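Local coordinates for protein Ispd/ispf bifunctional enzyme (Campylobacter jejuni, PDB 1W55) that makes CDP-methylerythritol from CTP and methylerythritol phosphate and cyclises its 2-phosphate to methylerythritol cyclodiphosphate, two steps of isoprenoid precursor synthesis, at residues I111-K116 and W181-E186. Sequence-based numbering, arbitrary orientation.
Sequences IENLDK and WFVEGE
N113 OD1, lying beside the indole of W181 with its NE1 3.3 Å away, is the polar atom on which this contact converges. It accepts a hydrogen bond of 3.0 Å from K116 NZ. The angle at the oxygen is 146°, and the donor is somewhat tilted from the carbonyl plane. At the other end of the amide, ND2 donates to the backbone O of R109, one of the last residues of helix 104-111. The two bonds, OD1 to K116 NZ and ND2 to R109 O, should fix the rotation of the amide. The amide and indole planes are 29° apart, so N113 lies obliquely against the pyrrole part of the ring system, with its CB 3.6 Å from W181 CD1. Two residues along the strand, the CG2 methyl of V183 comes within 3.6 Å of N113 ND2.

The contact sits in the cytidylyltransferase domain, of GT-A type, where the turns leaving helix 104-111 lead into strand 119-124. Strand 180-184 pairs in parallel with 119-124, and N113 and K116 pack on W181 and V183 of strand 180-184.

K116 crosses one face of the indole. Its CD stands 3.5 Å from the centroid of the six-membered ring and 9° off the normal, a CH-pi contact, while CB touches nearer the ring fusion, 3.8 Å from W181 CD2. Bends at chi2 and chi4 let the chain pass over the ring and return NZ to N113 OD1. A backbone bond from K116 N to N113 O, 3.1 Å long, closes the turn between them; K116 and W181 lie on the exposed side, N113 and V183 on the buried one.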
# COMPACT_ATOMS: atom_id res chain seq x y z
N ILE A 111 7.67 -25.00 -22.84
CA ILE A 111 8.09 -26.35 -22.50
C ILE A 111 7.02 -27.41 -22.86
O ILE A 111 7.35 -28.47 -23.40
CB ILE A 111 8.54 -26.40 -21.02
CG1 ILE A 111 10.07 -26.33 -20.93
CG2 ILE A 111 7.98 -27.62 -20.28
CD1 ILE A 111 10.80 -27.48 -21.63
N GLU A 112 5.75 -27.09 -22.61
CA GLU A 112 4.64 -28.01 -22.91
C GLU A 112 4.46 -28.27 -24.41
O GLU A 112 3.76 -29.21 -24.79
CB GLU A 112 3.33 -27.52 -22.27
CG GLU A 112 2.76 -26.24 -22.87
CD GLU A 112 1.38 -25.88 -22.34
OE1 GLU A 112 0.45 -25.75 -23.17
OE2 GLU A 112 1.22 -25.72 -21.11
N ASN A 113 5.08 -27.44 -25.24
CA ASN A 113 4.97 -27.55 -26.69
C ASN A 113 6.26 -28.01 -27.37
O ASN A 113 6.39 -27.94 -28.59
CB ASN A 113 4.49 -26.24 -27.29
CG ASN A 113 3.05 -25.95 -26.94
OD1 ASN A 113 2.14 -26.61 -27.45
ND2 ASN A 113 2.83 -24.98 -26.07
N LEU A 114 7.18 -28.52 -26.56
CA LEU A 114 8.52 -28.91 -27.00
C LEU A 114 8.58 -29.80 -28.24
O LEU A 114 9.46 -29.60 -29.09
CB LEU A 114 9.25 -29.60 -25.84
CG LEU A 114 10.78 -29.70 -25.91
CD1 LEU A 114 11.39 -28.36 -26.30
CD2 LEU A 114 11.34 -30.19 -24.59
N ASP A 115 7.66 -30.76 -28.36
CA ASP A 115 7.71 -31.74 -29.44
C ASP A 115 6.97 -31.32 -30.71
O ASP A 115 7.02 -32.03 -31.72
CB ASP A 115 7.20 -33.10 -28.95
CG ASP A 115 8.03 -33.66 -27.80
OD1 ASP A 115 9.28 -33.67 -27.89
OD2 ASP A 115 7.50 -34.12 -26.76
N LYS A 116 6.30 -30.18 -30.67
CA LYS A 116 5.48 -29.71 -31.79
C LYS A 116 6.27 -29.23 -33.02
O LYS A 116 5.73 -29.20 -34.12
CB LYS A 116 4.49 -28.62 -31.34
CG LYS A 116 3.45 -29.10 -30.34
CD LYS A 116 2.02 -28.76 -30.78
CE LYS A 116 0.97 -29.40 -29.86
NZ LYS A 116 1.27 -29.27 -28.40
N TRP A 181 6.90 -23.38 -33.87
CA TRP A 181 5.66 -23.32 -33.10
C TRP A 181 5.59 -21.97 -32.36
O TRP A 181 6.50 -21.63 -31.59
CB TRP A 181 5.56 -24.50 -32.13
CG TRP A 181 4.22 -24.61 -31.47
CD1 TRP A 181 3.88 -24.20 -30.21
CD2 TRP A 181 3.02 -25.15 -32.04
NE1 TRP A 181 2.56 -24.44 -29.96
CE2 TRP A 181 2.00 -25.03 -31.07
CE3 TRP A 181 2.70 -25.73 -33.28
CZ2 TRP A 181 0.68 -25.47 -31.29
CZ3 TRP A 181 1.38 -26.16 -33.50
CH2 TRP A 181 0.39 -26.02 -32.51
N PHE A 182 4.53 -21.22 -32.62
CA PHE A 182 4.32 -19.92 -31.98
C PHE A 182 3.43 -20.04 -30.75
O PHE A 182 2.35 -20.63 -30.80
CB PHE A 182 3.75 -18.90 -32.96
CG PHE A 182 4.65 -18.63 -34.14
CD1 PHE A 182 4.46 -19.30 -35.35
CD2 PHE A 182 5.71 -17.72 -34.04
CE1 PHE A 182 5.29 -19.07 -36.45
CE2 PHE A 182 6.55 -17.48 -35.13
CZ PHE A 182 6.33 -18.16 -36.34
N VAL A 183 3.90 -19.49 -29.64
CA VAL A 183 3.19 -19.52 -28.37
C VAL A 183 2.88 -18.07 -28.03
O VAL A 183 3.66 -17.19 -28.39
CB VAL A 183 4.09 -20.23 -27.31
CG1 VAL A 183 4.18 -19.45 -26.00
CG2 VAL A 183 3.65 -21.65 -27.09
N GLU A 184 1.75 -17.80 -27.38
CA GLU A 184 1.43 -16.41 -27.02
C GLU A 184 2.50 -15.82 -26.09
O GLU A 184 2.93 -16.48 -25.14
CB GLU A 184 0.02 -16.31 -26.40
CG GLU A 184 -0.30 -15.00 -25.67
CD GLU A 184 -0.73 -13.85 -26.59
OE1 GLU A 184 -0.69 -13.98 -27.83
OE2 GLU A 184 -1.11 -12.79 -26.05
N GLY A 185 2.95 -14.60 -26.39
CA GLY A 185 3.96 -13.93 -25.58
C GLY A 185 3.39 -13.18 -24.39
O GLY A 185 2.25 -13.42 -23.98
N GLU A 186 4.16 -12.25 -23.83
CA GLU A 186 3.74 -11.50 -22.65
C GLU A 186 4.50 -10.19 -22.53
O GLU A 186 5.69 -10.11 -22.89
CB GLU A 186 3.93 -12.33 -21.36
CG GLU A 186 5.37 -12.75 -21.10
CD GLU A 186 5.59 -13.45 -19.76
OE1 GLU A 186 4.61 -13.89 -19.11
OE2 GLU A 186 6.77 -13.56 -19.36